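Local coordinates for cell surface protein (Faecalibacterium prausnitzii A2-165, PDB 4GT6), which is of unknown function but, as an extracellular protein built from BspA-type leucine-rich repeats, probably binds other proteins, at residues D327-I341 with S351-S365. Numbering follows the deposited sequence. Where two conformers were deposited one is given.
Sequences DDAFAGCEQLERIAI and SAFSNCTALNNIEYS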
loop_
_atom_site.group_PDB
_atom_site.type_symbol
_atom_site.label_atom_id
_atom_site.label_comp_id
_atom_site.label_asym_id
_atom_site.label_seq_id
_atom_site.Cartn_x
_atom_site.Cartn_y
_atom_site.Cartn_z
ATOM N N ASP A 327 -0.057 -17.798 -13.586
ATOM C CA ASP A 327 -0.664 -18.409 -12.397
ATOM C C ASP A 327 -1.906 -17.663 -11.912
ATOM O O ASP A 327 -1.922 -16.439 -11.890
ATOM C CB ASP A 327 0.357 -18.487 -11.259
ATOM C CG ASP A 327 1.280 -19.694 -11.367
ATOM O OD1 ASP A 327 0.797 -20.834 -11.183
ATOM O OD2 ASP A 327 2.480 -19.497 -11.590
ATOM N N ASP A 328 -2.968 -18.419 -11.573
ATOM C CA ASP A 328 -4.213 -17.890 -11.025
ATOM C C ASP A 328 -4.919 -16.845 -11.929
ATOM O O ASP A 328 -5.783 -16.134 -11.431
ATOM C CB ASP A 328 -3.935 -17.245 -9.641
ATOM C CG ASP A 328 -3.545 -18.207 -8.541
ATOM O OD1 ASP A 328 -3.805 -19.426 -8.694
ATOM O OD2 ASP A 328 -3.035 -17.737 -7.499
ATOM N N ALA A 329 -4.608 -16.782 -13.243
ATOM C CA ALA A 329 -5.225 -15.793 -14.139
ATOM C C ALA A 329 -6.770 -15.791 -14.060
ATOM O O ALA A 329 -7.363 -14.716 -14.124
ATOM C CB ALA A 329 -4.782 -16.009 -15.571
ATOM N N PHE A 330 -7.401 -16.963 -13.911
ATOM C CA PHE A 330 -8.867 -17.065 -13.785
ATOM C C PHE A 330 -9.254 -17.833 -12.522
ATOM O O PHE A 330 -10.341 -18.411 -12.474
ATOM C CB PHE A 330 -9.478 -17.741 -15.030
ATOM C CG PHE A 330 -9.310 -16.913 -16.278
ATOM C CD1 PHE A 330 -10.250 -15.939 -16.618
ATOM C CD2 PHE A 330 -8.178 -17.053 -17.078
ATOM C CE1 PHE A 330 -10.098 -15.176 -17.777
ATOM C CE2 PHE A 330 -8.018 -16.280 -18.228
ATOM C CZ PHE A 330 -8.987 -15.362 -18.582
ATOM N N ALA A 331 -8.383 -17.844 -11.497
ATOM C CA ALA A 331 -8.660 -18.602 -10.265
ATOM C C ALA A 331 -9.908 -18.085 -9.560
ATOM O O ALA A 331 -10.023 -16.885 -9.301
ATOM C CB ALA A 331 -7.469 -18.544 -9.318
ATOM N N GLY A 332 -10.836 -18.998 -9.269
ATOM C CA GLY A 332 -12.070 -18.653 -8.577
ATOM C C GLY A 332 -13.156 -18.051 -9.447
ATOM O O GLY A 332 -14.152 -17.546 -8.918
ATOM N N CYS A 333 -13.013 -18.131 -10.789
ATOM C CA CYS A 333 -14.057 -17.663 -11.711
ATOM C C CYS A 333 -15.094 -18.797 -11.817
ATOM O O CYS A 333 -15.174 -19.510 -12.825
ATOM C CB CYS A 333 -13.457 -17.275 -13.056
ATOM S SG CYS A 333 -12.392 -15.813 -12.972
ATOM N N GLU A 334 -15.884 -18.935 -10.738
ATOM C CA GLU A 334 -16.900 -19.968 -10.484
ATOM C C GLU A 334 -18.025 -20.044 -11.539
ATOM O O GLU A 334 -18.695 -21.074 -11.606
ATOM C CB GLU A 334 -17.519 -19.780 -9.077
ATOM C CG GLU A 334 -18.101 -18.399 -8.805
ATOM C CD GLU A 334 -18.552 -18.106 -7.384
ATOM O OE1 GLU A 334 -17.713 -18.161 -6.455
ATOM O OE2 GLU A 334 -19.731 -17.726 -7.219
ATOM N N GLN A 335 -18.241 -18.980 -12.339
ATOM C CA GLN A 335 -19.312 -18.953 -13.342
ATOM C C GLN A 335 -18.772 -19.049 -14.775
ATOM O O GLN A 335 -19.556 -19.079 -15.730
ATOM C CB GLN A 335 -20.166 -17.680 -13.186
ATOM C CG GLN A 335 -21.204 -17.753 -12.060
ATOM C CD GLN A 335 -22.027 -16.484 -11.963
ATOM O OE1 GLN A 335 -22.668 -16.038 -12.926
ATOM N NE2 GLN A 335 -22.015 -15.859 -10.791
ATOM N N LEU A 336 -17.435 -19.114 -14.938
ATOM C CA LEU A 336 -16.808 -19.205 -16.256
ATOM C C LEU A 336 -17.136 -20.544 -16.905
ATOM O O LEU A 336 -16.749 -21.579 -16.372
ATOM C CB LEU A 336 -15.288 -18.992 -16.140
ATOM C CG LEU A 336 -14.467 -18.979 -17.433
ATOM C CD1 LEU A 336 -14.867 -17.791 -18.349
ATOM C CD2 LEU A 336 -12.982 -18.891 -17.103
ATOM N N GLU A 337 -17.903 -20.518 -18.017
ATOM C CA GLU A 337 -18.361 -21.726 -18.739
ATOM C C GLU A 337 -17.591 -21.966 -20.014
ATOM O O GLU A 337 -17.378 -23.116 -20.397
ATOM C CB GLU A 337 -19.856 -21.614 -19.133
ATOM C CG GLU A 337 -20.844 -21.491 -17.989
ATOM C CD GLU A 337 -22.259 -21.095 -18.387
ATOM O OE1 GLU A 337 -22.483 -20.738 -19.568
ATOM O OE2 GLU A 337 -23.144 -21.120 -17.502
ATOM N N ARG A 338 -17.235 -20.874 -20.709
ATOM C CA ARG A 338 -16.601 -20.927 -22.010
ATOM C C ARG A 338 -15.351 -20.069 -22.072
ATOM O O ARG A 338 -15.359 -18.915 -21.637
ATOM C CB ARG A 338 -17.601 -20.450 -23.079
ATOM C CG ARG A 338 -17.113 -20.557 -24.525
ATOM C CD ARG A 338 -17.937 -19.677 -25.444
ATOM N NE ARG A 338 -17.218 -19.390 -26.682
ATOM C CZ ARG A 338 -16.558 -18.264 -26.932
ATOM N NH1 ARG A 338 -16.558 -17.275 -26.044
ATOM N NH2 ARG A 338 -15.921 -18.103 -28.083
ATOM N N ILE A 339 -14.295 -20.622 -22.665
ATOM C CA ILE A 339 -13.067 -19.865 -22.898
ATOM C C ILE A 339 -12.501 -20.255 -24.261
ATOM O O ILE A 339 -12.369 -21.440 -24.559
ATOM C CB ILE A 339 -12.008 -19.959 -21.757
ATOM C CG1 ILE A 339 -10.771 -19.053 -22.087
ATOM C CG2 ILE A 339 -11.601 -21.410 -21.454
ATOM C CD1 ILE A 339 -10.089 -18.452 -20.930
ATOM N N ALA A 340 -12.218 -19.254 -25.095
ATOM C CA ALA A 340 -11.582 -19.490 -26.395
ATOM C C ALA A 340 -10.086 -19.222 -26.229
ATOM O O ALA A 340 -9.704 -18.135 -25.800
ATOM C CB ALA A 340 -12.192 -18.605 -27.471
ATOM N N ILE A 341 -9.254 -20.244 -26.468
ATOM C CA ILE A 341 -7.798 -20.152 -26.317
ATOM C C ILE A 341 -7.129 -20.249 -27.705
ATOM O O ILE A 341 -7.303 -21.262 -28.390
ATOM C CB ILE A 341 -7.283 -21.249 -25.341
ATOM C CG1 ILE A 341 -7.875 -21.024 -23.909
ATOM C CG2 ILE A 341 -5.734 -21.280 -25.327
ATOM C CD1 ILE A 341 -7.675 -22.142 -22.910
ATOM N N SER A 351 -2.837 -23.739 -12.061
ATOM C CA SER A 351 -3.559 -22.788 -11.200
ATOM C C SER A 351 -4.349 -21.723 -11.993
ATOM O O SER A 351 -5.240 -21.095 -11.418
ATOM C CB SER A 351 -2.596 -22.090 -10.251
ATOM O OG SER A 351 -1.804 -21.184 -11.000
ATOM N N ALA A 352 -4.040 -21.522 -13.292
ATOM C CA ALA A 352 -4.714 -20.492 -14.095
ATOM C C ALA A 352 -6.238 -20.706 -14.141
ATOM O O ALA A 352 -6.983 -19.732 -14.127
ATOM C CB ALA A 352 -4.140 -20.461 -15.505
ATOM N N PHE A 353 -6.697 -21.963 -14.134
ATOM C CA PHE A 353 -8.131 -22.252 -14.180
ATOM C C PHE A 353 -8.577 -23.046 -12.944
ATOM O O PHE A 353 -9.537 -23.817 -13.020
ATOM C CB PHE A 353 -8.486 -22.976 -15.500
ATOM C CG PHE A 353 -8.312 -22.060 -16.690
ATOM C CD1 PHE A 353 -9.277 -21.106 -17.001
ATOM C CD2 PHE A 353 -7.158 -22.107 -17.461
ATOM C CE1 PHE A 353 -9.100 -20.233 -18.070
ATOM C CE2 PHE A 353 -6.978 -21.228 -18.535
ATOM C CZ PHE A 353 -7.944 -20.289 -18.824
ATOM N N SER A 354 -7.915 -22.812 -11.785
ATOM C CA SER A 354 -8.261 -23.473 -10.526
ATOM C C SER A 354 -9.582 -22.917 -10.006
ATOM O O SER A 354 -9.879 -21.743 -10.220
ATOM C CB SER A 354 -7.151 -23.303 -9.493
ATOM O OG SER A 354 -6.848 -21.937 -9.258
ATOM N N ASN A 355 -10.398 -23.774 -9.376
ATOM C CA ASN A 355 -11.721 -23.421 -8.826
ATOM C C ASN A 355 -12.625 -22.741 -9.886
ATOM O O ASN A 355 -13.252 -21.709 -9.621
ATOM C CB ASN A 355 -11.593 -22.548 -7.564
ATOM C CG ASN A 355 -11.015 -23.272 -6.377
ATOM O OD1 ASN A 355 -9.901 -22.984 -5.929
ATOM N ND2 ASN A 355 -11.766 -24.213 -5.824
ATOM N N CYS A 356 -12.619 -23.301 -11.106
ATOM C CA CYS A 356 -13.451 -22.905 -12.242
ATOM C C CYS A 356 -14.400 -24.080 -12.510
ATOM O O CYS A 356 -14.287 -24.787 -13.521
ATOM C CB CYS A 356 -12.599 -22.548 -13.456
ATOM S SG CYS A 356 -11.792 -20.929 -13.324
ATOM N N THR A 357 -15.322 -24.288 -11.565
ATOM C CA THR A 357 -16.225 -25.442 -11.551
ATOM C C THR A 357 -17.318 -25.409 -12.662
ATOM O O THR A 357 -17.842 -26.473 -12.998
ATOM C CB THR A 357 -16.825 -25.646 -10.148
ATOM O OG1 THR A 357 -17.483 -24.458 -9.718
ATOM C CG2 THR A 357 -15.767 -26.036 -9.119
ATOM N N ALA A 358 -17.622 -24.241 -13.260
ATOM C CA ALA A 358 -18.630 -24.188 -14.328
ATOM C C ALA A 358 -18.004 -24.376 -15.724
ATOM O O ALA A 358 -18.738 -24.485 -16.709
ATOM C CB ALA A 358 -19.396 -22.872 -14.274
ATOM N N LEU A 359 -16.658 -24.439 -15.801
ATOM C CA LEU A 359 -15.891 -24.536 -17.047
ATOM C C LEU A 359 -16.085 -25.888 -17.744
ATOM O O LEU A 359 -15.535 -26.905 -17.310
ATOM C CB LEU A 359 -14.402 -24.248 -16.764
ATOM C CG LEU A 359 -13.465 -24.030 -17.945
ATOM C CD1 LEU A 359 -13.958 -22.894 -18.858
ATOM C CD2 LEU A 359 -12.056 -23.707 -17.451
ATOM N N ASN A 360 -16.898 -25.888 -18.822
ATOM C CA ASN A 360 -17.232 -27.093 -19.585
ATOM C C ASN A 360 -16.982 -26.935 -21.100
ATOM O O ASN A 360 -17.167 -27.895 -21.845
ATOM C CB ASN A 360 -18.701 -27.496 -19.332
ATOM C CG ASN A 360 -19.749 -26.442 -19.647
ATOM O OD1 ASN A 360 -19.595 -25.592 -20.535
ATOM N ND2 ASN A 360 -20.880 -26.519 -18.955
ATOM N N ASN A 361 -16.571 -25.742 -21.554
ATOM C CA ASN A 361 -16.358 -25.510 -22.974
ATOM C C ASN A 361 -15.058 -24.746 -23.229
ATOM O O ASN A 361 -15.023 -23.522 -23.131
ATOM C CB ASN A 361 -17.570 -24.765 -23.575
ATOM C CG ASN A 361 -17.526 -24.519 -25.068
ATOM O OD1 ASN A 361 -16.742 -25.114 -25.821
ATOM N ND2 ASN A 361 -18.406 -23.647 -25.533
ATOM N N ILE A 362 -13.998 -25.481 -23.591
ATOM C CA ILE A 362 -12.714 -24.886 -23.945
ATOM C C ILE A 362 -12.605 -24.954 -25.472
ATOM O O ILE A 362 -12.496 -26.046 -26.029
ATOM C CB ILE A 362 -11.509 -25.552 -23.199
ATOM C CG1 ILE A 362 -11.613 -25.345 -21.669
ATOM C CG2 ILE A 362 -10.155 -25.028 -23.732
ATOM C CD1 ILE A 362 -10.744 -26.294 -20.804
ATOM N N GLU A 363 -12.696 -23.792 -26.144
ATOM C CA GLU A 363 -12.577 -23.676 -27.604
ATOM C C GLU A 363 -11.122 -23.386 -27.953
ATOM O O GLU A 363 -10.676 -22.247 -27.833
ATOM C CB GLU A 363 -13.490 -22.569 -28.170
ATOM C CG GLU A 363 -14.983 -22.764 -27.969
ATOM C CD GLU A 363 -15.853 -21.689 -28.594
ATOM O OE1 GLU A 363 -15.313 -20.811 -29.308
ATOM O OE2 GLU A 363 -17.084 -21.728 -28.369
ATOM N N TYR A 364 -10.376 -24.418 -28.356
ATOM C CA TYR A 364 -8.968 -24.287 -28.717
ATOM C C TYR A 364 -8.835 -24.371 -30.227
ATOM O O TYR A 364 -9.302 -25.329 -30.842
ATOM C CB TYR A 364 -8.147 -25.358 -27.997
ATOM C CG TYR A 364 -6.666 -25.346 -28.300
ATOM C CD1 TYR A 364 -5.860 -24.279 -27.903
ATOM C CD2 TYR A 364 -6.058 -26.427 -28.929
ATOM C CE1 TYR A 364 -4.485 -24.286 -28.142
ATOM C CE2 TYR A 364 -4.686 -26.454 -29.150
ATOM C CZ TYR A 364 -3.908 -25.369 -28.786
ATOM O OH TYR A 364 -2.559 -25.423 -29.019
ATOM N N SER A 365 -8.223 -23.342 -30.829
ATOM C CA SER A 365 -8.083 -23.227 -32.280
ATOM C C SER A 365 -6.977 -24.115 -32.877
ATOM O O SER A 365 -6.882 -24.206 -34.101
ATOM C CB SER A 365 -7.862 -21.772 -32.675
ATOM O OG SER A 365 -6.767 -21.224 -31.963
HETATM O O HOH W 1 -0.103 -24.178 -11.268
HETATM O O HOH W 2 -16.048 -21.945 -13.908
HETATM O O HOH W 3 -19.901 -23.125 -10.331
#
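With CG trans to the backbone N (chi1 -175°) and the chain extended as far as NE, Arg338 reaches across to Glu363 on the next strand, whereas Phe330 and Phe353 share a chi1 near -67° that sets their rings side by side. Such repetition marks adjacent coils of a BspA-type leucine-rich repeat solenoid, and strands 338-341 and 361-364 pair in parallel, with Ile339 N to Asn361 O at 3.0 Å and Glu363 N to Ile339 O at 2.9 Å. Inside the coils the two phenyl planes are nearly parallel but slid apart, Phe330 CD2 lying 3.5 Å from Phe353 CE1. Ile339 comes from the opposite direction, its CD1 lying over one face of Phe330 and 3.5 Å from CE1 at the edge of Phe353. On the other sheet face, Arg338 grips Glu363 side-on: NE meets OE2 at 2.9 Å and NH2 meets OE1 at 3.0 Å, both from above the carboxylate plane. Ser315 and Asp317 of the preceding strand also hold the guanidinium, and a leucine here would probably leave the carboxylates of Glu363 and Asp317 without their shared cation. Where the coils turn, one water donates to Cys333 O and Leu336 O and accepts from Ala358 N at 2.9 Å.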